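Local coordinates for protein putative peptidase M23 (Pseudomonas aeruginosa PAO1, PDB 2HSI) that probably acts as a zinc-dependent metalloendopeptidase of family M23, with a zinc ion bound in its peptidase domain, at residues V41-E46 against G67-A72; A195-K200 against V216-G221; F222-C227 against W262-N267. All coordinates share one frame; numbering follows the deposited sequence.

Contact 1 (V41-E46 against G67-A72); sequences VVDLGE and GRRWIA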
loop_
_atom_site.group_PDB
_atom_site.type_symbol
_atom_site.label_atom_id
_atom_site.label_comp_id
_atom_site.label_asym_id
_atom_site.label_seq_id
_atom_site.Cartn_x
_atom_site.Cartn_y
_atom_site.Cartn_z
ATOM N N VAL A 41 -0.517 -14.460 -1.059
ATOM C CA VAL A 41 0.309 -14.901 0.064
ATOM C C VAL A 41 1.044 -16.163 -0.367
ATOM O O VAL A 41 0.417 -17.165 -0.704
ATOM C CB VAL A 41 -0.527 -15.152 1.344
ATOM C CG1 VAL A 41 0.371 -15.640 2.502
ATOM C CG2 VAL A 41 -1.310 -13.885 1.739
ATOM N N VAL A 42 2.372 -16.097 -0.394
ATOM C CA VAL A 42 3.181 -17.178 -0.971
ATOM C C VAL A 42 4.109 -17.793 0.074
ATOM O O VAL A 42 4.918 -17.094 0.668
ATOM C CB VAL A 42 4.013 -16.691 -2.200
ATOM C CG1 VAL A 42 4.710 -17.848 -2.882
ATOM C CG2 VAL A 42 3.131 -15.958 -3.224
ATOM N N ASP A 43 3.975 -19.103 0.283
ATOM C CA ASP A 43 4.901 -19.895 1.102
ATOM C C ASP A 43 6.281 -19.814 0.462
ATOM O O ASP A 43 6.461 -20.152 -0.700
ATOM C CB ASP A 43 4.398 -21.351 1.164
ATOM C CG ASP A 43 5.207 -22.253 2.132
ATOM O OD1 ASP A 43 6.332 -21.910 2.539
ATOM O OD2 ASP A 43 4.701 -23.339 2.480
ATOM N N LEU A 44 7.263 -19.350 1.225
ATOM C CA LEU A 44 8.622 -19.215 0.692
ATOM C C LEU A 44 9.489 -20.469 0.801
ATOM O O LEU A 44 10.584 -20.511 0.234
ATOM C CB LEU A 44 9.337 -18.016 1.340
ATOM C CG LEU A 44 8.690 -16.658 1.049
ATOM C CD1 LEU A 44 9.567 -15.534 1.569
ATOM C CD2 LEU A 44 8.488 -16.502 -0.454
ATOM N N GLY A 45 9.006 -21.487 1.512
ATOM C CA GLY A 45 9.821 -22.677 1.808
ATOM C C GLY A 45 11.059 -22.338 2.634
ATOM O O GLY A 45 12.157 -22.847 2.369
ATOM N N GLU A 46 10.887 -21.425 3.591
ATOM C CA GLU A 46 11.963 -20.945 4.467
ATOM C C GLU A 46 11.427 -20.806 5.904
ATOM O O GLU A 46 10.278 -20.400 6.105
ATOM C CB GLU A 46 12.493 -19.577 3.971
ATOM C CG GLU A 46 13.179 -19.579 2.597
ATOM C CD GLU A 46 14.616 -20.132 2.590
ATOM O OE1 GLU A 46 15.250 -20.288 3.659
ATOM O OE2 GLU A 46 15.133 -20.412 1.489
ATOM N N GLY A 67 4.596 -16.200 13.439
ATOM C CA GLY A 67 5.856 -16.651 14.016
ATOM C C GLY A 67 6.447 -17.923 13.438
ATOM O O GLY A 67 7.512 -18.370 13.865
ATOM N N ARG A 68 5.780 -18.494 12.442
ATOM C CA ARG A 68 6.210 -19.772 11.898
ATOM C C ARG A 68 6.928 -19.593 10.557
ATOM O O ARG A 68 7.962 -18.927 10.501
ATOM C CB ARG A 68 5.042 -20.760 11.839
ATOM C CG ARG A 68 4.273 -20.818 13.163
ATOM C CD ARG A 68 3.328 -21.993 13.250
ATOM N NE ARG A 68 2.864 -22.199 14.623
ATOM C CZ ARG A 68 1.805 -21.607 15.171
ATOM N NH1 ARG A 68 1.062 -20.754 14.473
ATOM N NH2 ARG A 68 1.482 -21.877 16.429
ATOM N N ARG A 69 6.379 -20.180 9.495
ATOM C CA ARG A 69 7.018 -20.183 8.183
ATOM C C ARG A 69 7.072 -18.772 7.618
ATOM O O ARG A 69 6.182 -17.941 7.885
ATOM C CB ARG A 69 6.278 -21.115 7.203
ATOM C CG ARG A 69 4.864 -20.639 6.881
ATOM C CD ARG A 69 4.154 -21.441 5.816
ATOM N NE ARG A 69 2.822 -20.880 5.615
ATOM C CZ ARG A 69 1.938 -21.281 4.708
ATOM N NH1 ARG A 69 2.205 -22.275 3.868
ATOM N NH2 ARG A 69 0.769 -20.678 4.645
ATOM N N TRP A 70 8.140 -18.506 6.870
ATOM C CA TRP A 70 8.275 -17.272 6.109
ATOM C C TRP A 70 7.351 -17.254 4.898
ATOM O O TRP A 70 7.314 -18.198 4.087
ATOM C CB TRP A 70 9.720 -17.053 5.674
ATOM C CG TRP A 70 10.671 -16.754 6.793
ATOM C CD1 TRP A 70 11.646 -17.586 7.291
ATOM C CD2 TRP A 70 10.771 -15.526 7.542
ATOM N NE1 TRP A 70 12.335 -16.949 8.305
ATOM C CE2 TRP A 70 11.822 -15.687 8.473
ATOM C CE3 TRP A 70 10.083 -14.302 7.503
ATOM C CZ2 TRP A 70 12.192 -14.667 9.376
ATOM C CZ3 TRP A 70 10.452 -13.291 8.399
ATOM C CH2 TRP A 70 11.493 -13.489 9.325
ATOM N N ILE A 71 6.590 -16.173 4.791
ATOM C CA ILE A 71 5.678 -15.988 3.667
ATOM C C ILE A 71 5.960 -14.631 3.019
ATOM O O ILE A 71 6.406 -13.698 3.690
ATOM C CB ILE A 71 4.177 -16.096 4.096
ATOM C CG1 ILE A 71 3.893 -15.222 5.325
ATOM C CG2 ILE A 71 3.770 -17.558 4.362
ATOM C CD1 ILE A 71 2.418 -14.984 5.618
ATOM N N ALA A 72 5.740 -14.539 1.708
ATOM C CA ALA A 72 5.705 -13.235 1.038
ATOM C C ALA A 72 4.255 -12.775 0.889
ATOM O O ALA A 72 3.353 -13.583 0.632
ATOM C CB ALA A 72 6.389 -13.306 -0.326
HETATM O O HOH W 1 8.053 -20.720 4.392
#

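Contact 2 (A195-K200 against V216-G221); sequences APAAGK and VDHGQG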
loop_
_atom_site.group_PDB
_atom_site.type_symbol
_atom_site.label_atom_id
_atom_site.label_comp_id
_atom_site.label_asym_id
_atom_site.label_seq_id
_atom_site.Cartn_x
_atom_site.Cartn_y
_atom_site.Cartn_z
ATOM N N ALA A 195 -3.840 6.840 10.690
ATOM C CA ALA A 195 -2.914 5.830 10.152
ATOM C C ALA A 195 -3.511 4.430 10.296
ATOM O O ALA A 195 -3.861 4.015 11.405
ATOM C CB ALA A 195 -1.575 5.910 10.851
ATOM N N PRO A 196 -3.672 3.713 9.169
ATOM C CA PRO A 196 -4.221 2.341 9.165
ATOM C C PRO A 196 -3.332 1.321 9.885
ATOM O O PRO A 196 -3.838 0.299 10.372
ATOM C CB PRO A 196 -4.303 2.001 7.665
ATOM C CG PRO A 196 -4.291 3.314 6.957
ATOM C CD PRO A 196 -3.388 4.184 7.798
ATOM N N ALA A 197 -2.026 1.599 9.911
ATOM C CA ALA A 197 -1.014 0.862 10.677
ATOM C C ALA A 197 0.053 1.868 11.054
ATOM O O ALA A 197 0.069 2.976 10.509
ATOM C CB ALA A 197 -0.385 -0.249 9.824
ATOM N N ALA A 198 0.979 1.483 11.933
ATOM C CA ALA A 198 2.108 2.366 12.272
ATOM C C ALA A 198 3.008 2.563 11.061
ATOM O O ALA A 198 3.011 1.751 10.139
ATOM C CB ALA A 198 2.911 1.816 13.443
ATOM N N GLY A 199 3.761 3.652 11.049
ATOM C CA GLY A 199 4.669 3.903 9.935
ATOM C C GLY A 199 5.365 5.235 9.989
ATOM O O GLY A 199 5.089 6.055 10.865
ATOM N N LYS A 200 6.276 5.444 9.043
ATOM C CA LYS A 200 7.018 6.687 8.949
ATOM C C LYS A 200 6.494 7.491 7.752
ATOM O O LYS A 200 6.271 6.930 6.672
ATOM C CB LYS A 200 8.519 6.388 8.809
ATOM C CG LYS A 200 9.412 7.628 8.762
ATOM C CD LYS A 200 10.878 7.255 8.545
ATOM C CE LYS A 200 11.457 6.534 9.752
ATOM N NZ LYS A 200 12.937 6.633 9.803
ATOM N N VAL A 216 2.690 7.190 3.986
ATOM C CA VAL A 216 3.125 6.524 5.218
ATOM C C VAL A 216 3.703 5.131 4.920
ATOM O O VAL A 216 3.013 4.241 4.386
ATOM C CB VAL A 216 1.970 6.391 6.243
ATOM C CG1 VAL A 216 2.448 5.692 7.508
ATOM C CG2 VAL A 216 1.390 7.756 6.592
ATOM N N ASP A 217 4.975 4.961 5.259
ATOM C CA ASP A 217 5.677 3.703 5.027
ATOM C C ASP A 217 5.475 2.758 6.222
ATOM O O ASP A 217 6.059 2.957 7.276
ATOM C CB ASP A 217 7.159 3.996 4.745
ATOM C CG ASP A 217 8.011 2.742 4.594
ATOM O OD1 ASP A 217 7.468 1.677 4.263
ATOM O OD2 ASP A 217 9.247 2.833 4.797
ATOM N N HIS A 218 4.657 1.724 6.045
ATOM C CA HIS A 218 4.462 0.729 7.108
ATOM C C HIS A 218 5.626 -0.257 7.219
ATOM O O HIS A 218 5.694 -1.009 8.175
ATOM C CB HIS A 218 3.121 -0.011 6.961
ATOM C CG HIS A 218 1.958 0.902 6.727
ATOM N ND1 HIS A 218 1.546 1.836 7.654
ATOM C CD2 HIS A 218 1.130 1.039 5.664
ATOM C CE1 HIS A 218 0.522 2.515 7.169
ATOM N NE2 HIS A 218 0.241 2.042 5.967
ATOM N N GLY A 219 6.512 -0.258 6.223
ATOM C CA GLY A 219 7.702 -1.103 6.207
ATOM C C GLY A 219 7.693 -2.089 5.048
ATOM O O GLY A 219 6.642 -2.602 4.669
ATOM N N GLN A 220 8.874 -2.341 4.485
ATOM C CA GLN A 220 9.075 -3.333 3.412
ATOM C C GLN A 220 8.113 -3.158 2.233
ATOM O O GLN A 220 7.479 -4.111 1.774
ATOM C CB GLN A 220 9.054 -4.778 3.955
ATOM C CG GLN A 220 10.210 -5.104 4.899
ATOM C CD GLN A 220 10.380 -6.590 5.153
ATOM O OE1 GLN A 220 10.067 -7.429 4.308
ATOM N NE2 GLN A 220 10.915 -6.919 6.321
ATOM N N GLY A 221 8.020 -1.920 1.775
ATOM C CA GLY A 221 7.221 -1.561 0.612
ATOM C C GLY A 221 5.724 -1.455 0.822
ATOM O O GLY A 221 4.999 -1.096 -0.109
HETATM O O HOH W 2 4.298 -0.607 10.524
#

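Contact 3 (F222-C227 against W262-N267); sequences FISMFC and WNVSLN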
loop_
_atom_site.group_PDB
_atom_site.type_symbol
_atom_site.label_atom_id
_atom_site.label_comp_id
_atom_site.label_asym_id
_atom_site.label_seq_id
_atom_site.Cartn_x
_atom_site.Cartn_y
_atom_site.Cartn_z
ATOM N N PHE A 222 5.261 -1.789 2.030
ATOM C CA PHE A 222 3.850 -1.732 2.392
ATOM C C PHE A 222 3.555 -0.287 2.753
ATOM O O PHE A 222 3.986 0.193 3.796
ATOM C CB PHE A 222 3.592 -2.651 3.590
ATOM C CG PHE A 222 2.139 -2.825 3.966
ATOM C CD1 PHE A 222 1.122 -2.754 3.019
ATOM C CD2 PHE A 222 1.800 -3.148 5.289
ATOM C CE1 PHE A 222 -0.206 -2.964 3.384
ATOM C CE2 PHE A 222 0.477 -3.355 5.666
ATOM C CZ PHE A 222 -0.528 -3.267 4.716
ATOM N N ILE A 223 2.839 0.405 1.873
ATOM C CA ILE A 223 2.733 1.877 1.941
ATOM C C ILE A 223 1.279 2.346 1.778
ATOM O O ILE A 223 0.574 1.900 0.856
ATOM C CB ILE A 223 3.673 2.534 0.871
ATOM C CG1 ILE A 223 5.159 2.343 1.257
ATOM C CG2 ILE A 223 3.347 4.048 0.637
ATOM C CD1 ILE A 223 6.151 2.551 0.134
ATOM N N SER A 224 0.829 3.237 2.668
ATOM C CA SER A 224 -0.437 3.955 2.469
ATOM C C SER A 224 -0.179 5.354 1.919
ATOM O O SER A 224 0.759 6.037 2.337
ATOM C CB SER A 224 -1.242 4.070 3.765
ATOM O OG SER A 224 -1.800 2.821 4.138
ATOM N N MET A 225 -1.017 5.768 0.980
ATOM C CA MET A 225 -0.986 7.132 0.469
ATOM C C MET A 225 -2.374 7.732 0.647
ATOM O O MET A 225 -3.387 7.038 0.467
ATOM C CB MET A 225 -0.541 7.152 -0.999
ATOM C CG MET A 225 -0.526 8.541 -1.677
ATOM S SD MET A 225 -2.158 9.080 -2.253
ATOM C CE MET A 225 -1.745 9.685 -3.893
ATOM N N PHE A 226 -2.417 9.013 1.019
ATOM C CA PHE A 226 -3.671 9.767 1.136
ATOM C C PHE A 226 -3.521 11.088 0.429
ATOM O O PHE A 226 -2.535 11.781 0.633
ATOM C CB PHE A 226 -4.028 10.023 2.601
ATOM C CG PHE A 226 -4.151 8.779 3.407
ATOM C CD1 PHE A 226 -5.355 8.096 3.459
ATOM C CD2 PHE A 226 -3.055 8.268 4.088
ATOM C CE1 PHE A 226 -5.468 6.937 4.183
ATOM C CE2 PHE A 226 -3.168 7.092 4.814
ATOM C CZ PHE A 226 -4.374 6.434 4.865
ATOM N N CYS A 227 -4.506 11.449 -0.387
ATOM C CA CYS A 227 -4.430 12.693 -1.141
ATOM C C CYS A 227 -5.718 13.518 -1.052
ATOM O O CYS A 227 -6.708 13.073 -0.463
ATOM C CB CYS A 227 -4.018 12.426 -2.584
ATOM S SG CYS A 227 -5.152 11.364 -3.485
ATOM N N TRP A 262 -7.658 6.860 -0.582
ATOM C CA TRP A 262 -6.642 6.028 0.071
ATOM C C TRP A 262 -6.061 5.008 -0.909
ATOM O O TRP A 262 -6.800 4.186 -1.469
ATOM C CB TRP A 262 -7.269 5.326 1.283
ATOM C CG TRP A 262 -6.383 4.341 2.051
ATOM C CD1 TRP A 262 -5.028 4.402 2.224
ATOM C CD2 TRP A 262 -6.823 3.183 2.772
ATOM N NE1 TRP A 262 -4.602 3.357 3.007
ATOM C CE2 TRP A 262 -5.683 2.592 3.353
ATOM C CE3 TRP A 262 -8.076 2.585 2.979
ATOM C CZ2 TRP A 262 -5.750 1.425 4.125
ATOM C CZ3 TRP A 262 -8.144 1.422 3.743
ATOM C CH2 TRP A 262 -6.982 0.855 4.308
ATOM N N ASN A 263 -4.747 5.087 -1.132
ATOM C CA ASN A 263 -4.004 4.067 -1.889
ATOM C C ASN A 263 -3.261 3.152 -0.949
ATOM O O ASN A 263 -2.731 3.618 0.055
ATOM C CB ASN A 263 -2.969 4.710 -2.819
ATOM C CG ASN A 263 -3.596 5.425 -3.994
ATOM O OD1 ASN A 263 -4.609 4.985 -4.530
ATOM N ND2 ASN A 263 -2.994 6.533 -4.405
ATOM N N VAL A 264 -3.214 1.859 -1.281
ATOM C CA VAL A 264 -2.328 0.906 -0.603
ATOM C C VAL A 264 -1.413 0.288 -1.649
ATOM O O VAL A 264 -1.877 -0.180 -2.688
ATOM C CB VAL A 264 -3.092 -0.208 0.156
ATOM C CG1 VAL A 264 -2.121 -1.303 0.655
ATOM C CG2 VAL A 264 -3.857 0.368 1.334
ATOM N N SER A 265 -0.114 0.308 -1.373
ATOM C CA SER A 265 0.872 -0.250 -2.273
ATOM C C SER A 265 1.660 -1.362 -1.577
ATOM O O SER A 265 1.911 -1.307 -0.370
ATOM C CB SER A 265 1.797 0.854 -2.776
ATOM O OG SER A 265 2.680 0.422 -3.807
ATOM N N LEU A 266 2.026 -2.368 -2.361
ATOM C CA LEU A 266 2.928 -3.443 -1.946
ATOM C C LEU A 266 3.821 -3.710 -3.136
ATOM O O LEU A 266 3.327 -3.832 -4.260
ATOM C CB LEU A 266 2.157 -4.727 -1.623
ATOM C CG LEU A 266 1.456 -4.907 -0.274
ATOM C CD1 LEU A 266 0.438 -6.036 -0.386
ATOM C CD2 LEU A 266 2.465 -5.213 0.825
ATOM N N ASN A 267 5.126 -3.801 -2.891
ATOM C CA ASN A 267 6.139 -4.001 -3.943
ATOM C C ASN A 267 5.914 -3.162 -5.203
ATOM O O ASN A 267 5.974 -3.677 -6.319
ATOM C CB ASN A 267 6.356 -5.497 -4.296
ATOM C CG ASN A 267 5.061 -6.252 -4.583
ATOM O OD1 ASN A 267 4.467 -6.839 -3.683
ATOM N ND2 ASN A 267 4.598 -6.206 -5.833
#

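Contact 1 (V41-E46 against G67-A72)
V42 and A72 form an antiparallel hydrogen-bonded pair, V42 N to A72 O and A72 N to V42 O both at 2.9 Å, joining outer strand 39-43 to strand 70-75 in the six-stranded antiparallel sheet of the N-terminal, E-set-type region. D43 stands beside I71 in the next, non-hydrogen-bonded pair. Its CG lies anti to the backbone N (chi1 -174°), which carries the carboxylate over to R69. D43 CB already lies 3.6 Å from R69 NH1. Beyond CG the two oxygens part company. OD2 takes a weak hydrogen bond from R69 NH1 at 3.0 Å, a salt bridge in which the carboxylate and guanidinium planes are turned 68° apart; the same guanidinium also pairs with E65 through NE. OD1 turns back to its own segment and accepts G45 N at 2.9 Å, closing an Asx turn. That donor comes in 37° above the carboxylate plane. A water accepts from E46 N and lies within hydrogen-bonding distance of D43 OD1 and W70 O. On the I71 side of the sheet V41 CG1 meets I71 CD1; on the other, V42 and A72 pack against L87 of strand 83-90, joined by L44, whose CD2 is 3.8 Å from A72 CB. L44 N donates to W70 O, and past the turn W70 N donates to E46 O at 3.0 Å beside the CD1 edge of the indole.

Contact 2 (A195-K200 against V216-G221)
H218 ND1 donates to A198 O at 2.9 Å, with the oxygen in the imidazole plane, at the end of the antiparallel hairpin of strands 199-207 and 213-219. CG sits beside the backbone N (chi1 -48°), bringing the ring back against 197-199. A water donates to both A198 O and H218 O, so A198 O has two partners, H218 ND1 and the water. The backbone bonds of the neighbouring K200-D217 pair are unequal: D217 N reaches K200 O at 2.7 Å and almost straight, whereas K200 N meets D217 O at 3.1 Å from above the carbonyl plane. Within the other segment D217 OD1 accepts G219 N, an Asx turn leading into the classic beta bulge in which H218 and G219 both face F222; D217 OD2 bonds to S145. Two different groups lie over the faces of the imidazole: A197 CB on one, in a CH-pi contact 4.0 Å from the ring centroid, and the carbonyl oxygen V216 O over the centre of the other. V216 CG1 rests on the bare G199 CA at 3.7 Å. With ND1 acting as donor and NE2 hydrogen-bonded to S224 OG, both ring nitrogens of this buried histidine are engaged, which fixes the ring's rotation and is consistent with a neutral imidazole accepting at NE2.

Contact 3 (F222-C227 against W262-N267)
F226 and W262 lie side by side on one face of the antiparallel pair formed by strands 222-229 and 260-266, in the core sheet of the M23 peptidase domain. The phenyl and the five-membered ring are nearly parallel (planes 8° apart) but displaced, centroids 4.5 Å apart with little overlap. Packing is tight at the margin, F226 CE1 to W262 CD1 being 3.2 Å. V264 CG2 sits against the opposite face of the indole, toward its rim. The ring's rotation is fixed by a nearly straight bond in its own plane, W262 NE1 to S224 OG at 3.1 Å; S224 OG also meets H218 NE2. Farther along, F222 turns one ring edge to V264 CG1, while its CD1 touches L266 CD2 at 3.6 Å. Four backbone bonds join two hydrogen-bonded pairs, I223 with S265 and M225 with N263. On the other face the M225 and N263 side chains run side by side, next to Y141 of helix 127-141, whose OH makes a weak hydrogen bond with N263 ND2. The N263 amide is turned so that OD1 bonds to H261 NE2, a zinc ligand, while ND2 lies 3.4 Å from M225 SD.

Contacts 2 and 3 belong to one sheet, their centres about 9 Å apart; strand 213-219 of contact 2 runs next to strand 222-229 of contact 3. V216 N to S224 O and H218 NE2 to S224 OG, both 2.8 Å and probably hydrogen bonds, join them, and P196 CG packs on W262 CZ2 at 3.7 Å. Contact 3 is the nearer to the metal site of H180, D184, H259 and H261: the N263 side chain comes within about 7 Å of the zinc ion. Contact 1 lies in the N-terminal sheet and touches neither, its centre about 21 Å from that of contact 2 and about 23 Å from that of contact 3, with nearest atoms about 7 Å away in both cases.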